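Local coordinates for protein O-methyltransferase (Burkholderia thailandensis, PDB 3MCZ) that probably transfers a methyl group from S-adenosyl-L-methionine to a hydroxyl oxygen of a substrate not yet identified, working as a dimer, at residues Tyr43-Asp47 with Lys48-Leu52; Asp109-Gly112 with Pro113-Glu116; Gly188-Gly191 with Thr192-Ala195. One frame throughout, in Å; residues are numbered along the deposited sequence.

Interaction 1: Tyr43-Asp47 with Lys48-Leu52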
# COMPACT_ATOMS: atom_id res chain seq x y z
N TYR A 43 6.80 2.66 -9.47
CA TYR A 43 7.84 2.25 -10.43
C TYR A 43 7.55 2.80 -11.85
O TYR A 43 8.45 3.37 -12.49
CB TYR A 43 8.04 0.70 -10.45
CG TYR A 43 8.91 0.37 -11.61
CD1 TYR A 43 10.23 0.76 -11.60
CD2 TYR A 43 8.38 -0.13 -12.78
CE1 TYR A 43 11.02 0.59 -12.68
CE2 TYR A 43 9.18 -0.32 -13.88
CZ TYR A 43 10.50 0.04 -13.82
OH TYR A 43 11.30 -0.10 -14.90
N ALA A 44 6.31 2.61 -12.32
CA ALA A 44 5.95 2.97 -13.68
C ALA A 44 6.14 4.48 -13.90
O ALA A 44 6.62 4.92 -14.95
CB ALA A 44 4.51 2.56 -14.00
N VAL A 45 5.81 5.24 -12.87
CA VAL A 45 5.92 6.69 -12.91
C VAL A 45 7.39 7.13 -12.87
O VAL A 45 7.79 7.99 -13.68
CB VAL A 45 5.11 7.33 -11.76
CG1 VAL A 45 5.40 8.84 -11.63
CG2 VAL A 45 3.62 7.13 -12.01
N ALA A 46 8.17 6.50 -11.97
CA ALA A 46 9.60 6.87 -11.77
C ALA A 46 10.45 6.63 -12.99
O ALA A 46 11.33 7.44 -13.30
CB ALA A 46 10.22 6.12 -10.60
N ASP A 47 10.21 5.51 -13.66
CA ASP A 47 10.96 5.15 -14.86
C ASP A 47 10.32 5.76 -16.11
O ASP A 47 10.78 5.52 -17.22
CB ASP A 47 11.04 3.61 -14.99
CG ASP A 47 12.48 3.09 -15.20
OD1 ASP A 47 13.43 3.91 -15.25
OD2 ASP A 47 12.68 1.86 -15.32
N LYS A 48 9.27 6.56 -15.93
CA LYS A 48 8.56 7.23 -17.04
C LYS A 48 8.13 6.24 -18.16
O LYS A 48 8.28 6.52 -19.35
CB LYS A 48 9.39 8.39 -17.64
CG LYS A 48 9.82 9.43 -16.61
CD LYS A 48 10.77 10.48 -17.22
CE LYS A 48 11.09 11.56 -16.17
NZ LYS A 48 11.97 11.03 -15.07
N LEU A 49 7.61 5.09 -17.76
CA LEU A 49 7.20 4.07 -18.71
C LEU A 49 6.08 4.58 -19.61
O LEU A 49 6.02 4.28 -20.80
CB LEU A 49 6.73 2.82 -17.95
CG LEU A 49 6.21 1.65 -18.78
CD1 LEU A 49 7.29 1.07 -19.68
CD2 LEU A 49 5.65 0.56 -17.85
N PHE A 50 5.18 5.37 -19.04
CA PHE A 50 3.98 5.81 -19.76
C PHE A 50 4.24 6.86 -20.86
O PHE A 50 3.37 7.11 -21.71
CB PHE A 50 2.93 6.31 -18.79
CG PHE A 50 2.52 5.28 -17.78
CD1 PHE A 50 1.94 4.09 -18.18
CD2 PHE A 50 2.72 5.50 -16.41
CE1 PHE A 50 1.55 3.15 -17.23
CE2 PHE A 50 2.33 4.57 -15.46
CZ PHE A 50 1.75 3.38 -15.87
N ASP A 51 5.42 7.46 -20.82
CA ASP A 51 5.85 8.35 -21.89
C ASP A 51 6.15 7.51 -23.13
O ASP A 51 5.89 7.96 -24.25
CB ASP A 51 7.09 9.15 -21.47
CG ASP A 51 6.75 10.36 -20.61
OD1 ASP A 51 5.72 10.34 -19.90
OD2 ASP A 51 7.51 11.35 -20.65
N LEU A 52 6.71 6.31 -22.95
CA LEU A 52 6.98 5.41 -24.08
C LEU A 52 5.69 4.89 -24.71
O LEU A 52 5.58 4.80 -25.94
CB LEU A 52 7.87 4.23 -23.67
CG LEU A 52 8.41 3.36 -24.82
CD1 LEU A 52 9.44 4.11 -25.69
CD2 LEU A 52 9.00 2.06 -24.28

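Interaction 2: Asp109-Gly112 with Pro113-Glu116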
# COMPACT_ATOMS: atom_id res chain seq x y z
N ASP A 109 -1.86 18.08 -16.75
CA ASP A 109 -2.49 17.51 -15.57
C ASP A 109 -1.63 16.45 -14.91
O ASP A 109 -2.10 15.78 -13.99
CB ASP A 109 -3.83 16.88 -15.95
CG ASP A 109 -4.87 17.90 -16.38
OD1 ASP A 109 -4.85 19.03 -15.86
OD2 ASP A 109 -5.72 17.53 -17.23
N TYR A 110 -0.38 16.33 -15.33
CA TYR A 110 0.53 15.31 -14.80
C TYR A 110 0.60 15.33 -13.28
O TYR A 110 0.83 16.37 -12.70
CB TYR A 110 1.91 15.57 -15.36
CG TYR A 110 3.02 14.61 -15.02
CD1 TYR A 110 2.87 13.22 -15.16
CD2 TYR A 110 4.27 15.09 -14.63
CE1 TYR A 110 3.93 12.36 -14.88
CE2 TYR A 110 5.32 14.25 -14.37
CZ TYR A 110 5.15 12.89 -14.49
OH TYR A 110 6.22 12.05 -14.22
N ILE A 111 0.40 14.17 -12.64
CA ILE A 111 0.49 14.10 -11.15
C ILE A 111 1.84 13.53 -10.68
O ILE A 111 1.97 13.07 -9.56
CB ILE A 111 -0.67 13.32 -10.54
CG1 ILE A 111 -0.58 11.84 -10.93
CG2 ILE A 111 -2.02 13.92 -10.96
CD1 ILE A 111 -1.37 10.93 -10.04
N GLY A 112 2.86 13.61 -11.51
CA GLY A 112 4.18 13.09 -11.13
C GLY A 112 4.62 13.51 -9.73
O GLY A 112 5.01 12.67 -8.91
N PRO A 113 4.59 14.82 -9.45
CA PRO A 113 5.09 15.29 -8.15
C PRO A 113 4.40 14.64 -6.94
O PRO A 113 5.05 14.38 -5.93
CB PRO A 113 4.86 16.80 -8.21
CG PRO A 113 5.03 17.10 -9.73
CD PRO A 113 4.39 15.93 -10.41
N ILE A 114 3.09 14.43 -7.04
CA ILE A 114 2.32 13.79 -5.98
C ILE A 114 2.83 12.36 -5.80
O ILE A 114 3.12 11.93 -4.67
CB ILE A 114 0.78 13.76 -6.34
CG1 ILE A 114 0.20 15.19 -6.42
CG2 ILE A 114 -0.03 12.88 -5.32
CD1 ILE A 114 -1.24 15.26 -6.98
N VAL A 115 2.93 11.61 -6.91
CA VAL A 115 3.40 10.22 -6.85
C VAL A 115 4.81 10.13 -6.27
O VAL A 115 5.08 9.31 -5.39
CB VAL A 115 3.29 9.52 -8.23
CG1 VAL A 115 3.94 8.15 -8.18
CG2 VAL A 115 1.83 9.42 -8.62
N GLU A 116 5.67 11.05 -6.69
CA GLU A 116 7.07 11.08 -6.25
C GLU A 116 7.18 11.40 -4.77
O GLU A 116 7.97 10.79 -4.04
CB GLU A 116 7.83 12.13 -7.03
CG GLU A 116 9.27 12.26 -6.57
CD GLU A 116 10.07 13.19 -7.46
OE1 GLU A 116 9.48 14.06 -8.13
OE2 GLU A 116 11.29 13.01 -7.52

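Interaction 3: Gly188-Gly191 with Thr192-Ala195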
# COMPACT_ATOMS: atom_id res chain seq x y z
N GLY A 188 2.89 30.53 4.57
CA GLY A 188 2.22 30.52 3.28
C GLY A 188 2.84 29.57 2.28
O GLY A 188 2.17 29.12 1.34
N GLY A 189 4.14 29.31 2.46
CA GLY A 189 4.85 28.26 1.71
C GLY A 189 4.87 28.49 0.23
O GLY A 189 5.42 29.50 -0.24
N HIS A 190 4.27 27.55 -0.50
CA HIS A 190 4.18 27.66 -1.96
C HIS A 190 3.45 28.95 -2.36
O HIS A 190 3.83 29.63 -3.31
CB HIS A 190 3.52 26.43 -2.59
CG HIS A 190 2.28 25.97 -1.91
ND1 HIS A 190 1.05 26.56 -2.14
CD2 HIS A 190 2.06 24.99 -1.00
CE1 HIS A 190 0.14 25.95 -1.40
NE2 HIS A 190 0.72 25.00 -0.69
N GLY A 191 2.42 29.28 -1.59
CA GLY A 191 1.80 30.59 -1.67
C GLY A 191 0.64 30.68 -2.63
O GLY A 191 0.25 31.79 -3.04
N THR A 192 0.06 29.52 -2.98
CA THR A 192 -0.96 29.49 -4.01
C THR A 192 -2.24 30.17 -3.53
O THR A 192 -2.91 30.81 -4.34
CB THR A 192 -1.22 28.04 -4.51
OG1 THR A 192 0.01 27.50 -5.02
CG2 THR A 192 -2.21 28.03 -5.62
N TYR A 193 -2.57 30.07 -2.24
CA TYR A 193 -3.79 30.72 -1.76
C TYR A 193 -3.65 32.24 -1.92
O TYR A 193 -4.53 32.89 -2.47
CB TYR A 193 -4.11 30.39 -0.31
CG TYR A 193 -4.45 28.92 -0.03
CD1 TYR A 193 -3.44 27.98 0.22
CD2 TYR A 193 -5.76 28.49 0.00
CE1 TYR A 193 -3.75 26.65 0.48
CE2 TYR A 193 -6.08 27.15 0.25
CZ TYR A 193 -5.07 26.23 0.49
OH TYR A 193 -5.39 24.90 0.76
N LEU A 194 -2.54 32.80 -1.46
CA LEU A 194 -2.38 34.25 -1.52
C LEU A 194 -2.38 34.77 -2.94
O LEU A 194 -3.04 35.75 -3.24
CB LEU A 194 -1.11 34.67 -0.81
CG LEU A 194 -0.90 36.18 -0.80
CD1 LEU A 194 -2.03 36.85 0.02
CD2 LEU A 194 0.43 36.52 -0.22
N ALA A 195 -1.63 34.09 -3.82
CA ALA A 195 -1.52 34.50 -5.20
C ALA A 195 -2.88 34.50 -5.88
O ALA A 195 -3.21 35.44 -6.61
CB ALA A 195 -0.52 33.58 -5.95
O HOH W 1 -0.57 30.05 0.42

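Interaction 1: Tyr43-Asp47 with Lys48-Leu52
Lys48 closes the helix that ends at Ala46. Its backbone N bonds to Val45 O at 3.0 Å. This donor stands above the carbonyl plane, 69° out of it. Leu49 N reaches further back, to Ala44 O at 3.0 Å, and that bond is nearly straight at 158°. With the positive phi of Lys48, the two bonds make a Schellman motif. It joins helix 35-46 to the short helix 49-52 in the dimerisation domain. Leu49 carries its CB past Ala44 O. In the conformer given, its side chain packs on helices 59-66 and 70-82. Phe50 then brings its ring against the last turn. CG lies anti to the carbonyl carbon (chi1 -58°), and the far part of the ring meets the Ala44 methyl, with Phe50 CE2 3.3 Å from Ala44 CB. Val45 CG2 touches the same ring carbon more loosely. Asp47 lies just past the helix end. Its OD2 makes a salt bridge to Arg133 of the second subunit, across the dimer interface. The contact is thus a helix C-terminus closed by backbone bonds, with apolar packing beside it. The arginine partner probably favours the charged form of Asp47.

Interaction 2: Asp109-Gly112 with Pro113-Glu116
Ile111 O serves two amides of the helix that follows. Val115 N gives the stronger bond, at 3.2 Å, with an N-H...O angle of 172°. Ile114 N is slightly nearer, but its angle of 120° makes the bond weak. Gly112 O takes Glu116 N at 2.8 Å. Pro113 N has no hydrogen. It is the second residue of the helix, where an N-H would have no partner four residues back within the helix. Ile111 stands at the N-cap of helix 112-119, with proline in the first turn. Its carbonyl accepts the amide four residues on, as an N-cap carbonyl does. Its side chain is apolar and cannot cap the first-turn amides. Its backbone is also hydrogen-bonded to Tyr102 of helix 97-103. That ties the new helix start to the one before. Beside these bonds, Ile111 packs on the first turn. CG1 sits between the backbone N and the carbonyl carbon (chi1 67°), which sends CD1 to Val115 CG2 at 3.8 Å. Ile111 CB also meets the end of Ile114, CD1, at 4.1 Å. The Tyr110 ring has Gly112 N over its centre, 3.5 Å above the plane, and Pro113 CD nearby. Ile111, Ile114 and Val115 also pack on Val25, Val29 and Ser32 of the second subunit. Glu116 extends its chain to a salt bridge with Arg151, and Asp109 OD2 pairs with Arg101. Arg162 of helix 150-172 donates from NH2 to Asp109 O and, weakly, from NH1 to Tyr110 O.

Interaction 3: Gly188-Gly191 with Thr192-Ala195
Gly188 O has a water 3.0 Å away, within hydrogen-bonding distance. The same water takes a weak bond from Tyr193 N, so it lies between the loop and the first turn of helix 192-200. It is in the plane of the Tyr193 ring, at its edge. Gly188 to Gly191 form a type II' beta turn. Gly189 fills the position with positive phi, which favours glycine. Its N also makes a weak bond to Asp210. His190 carries the side-chain part of the contact. Its CG sits between the backbone N and the carbonyl carbon (chi1 46°), which folds the imidazole back over the helix start. There ND1 accepts from Thr192 N at 3.2 Å, with the donor tilted 21° from the ring plane. ND1 is also hydrogen-bonded to Thr192 OG1 at 3.2 Å. Two bonds to one residue thus hold the imidazole in place. The edge of the ring faces Tyr193, with His190 CE1 4.4 Å from Tyr193 CE1. Gly191 is the N-cap, at backbone angles that call for glycine. Its O takes Ala195 N at 3.1 Å and so makes the first full helical bond. This glycine-rich turn after strand 182-186 is consistent with the S-adenosylmethionine-binding loop of Rossmann-like methyltransferases. The contact runs from that loop into the first turn of helix 192-200. Leu194 packs on Val183 and Asp185 of the strand and on Met253 of strand 251-255, while Thr192 and Tyr193 lean on helix 150-172.

Overall arrangement
Interactions 1 and 2 belong to the helical part of the chain and both reach the second subunit. They touch through Val45 CG1 and Val115 CG1, 3.8 Å apart. Interaction 3 lies in the Rossmann-like part, about 30 Å from interaction 1 and 19 Å from interaction 2, centre to centre. It stays within its own subunit. Helix 150-172 packs against both 109-116 and 188-195. Interaction 1 ends a helix, whereas the other two start one. Interactions 1 and 2 are partly buried and pair backbone bonds with apolar packing. Interaction 3 is buried, yet relies on glycines, an imidazole, a hydroxyl and a water.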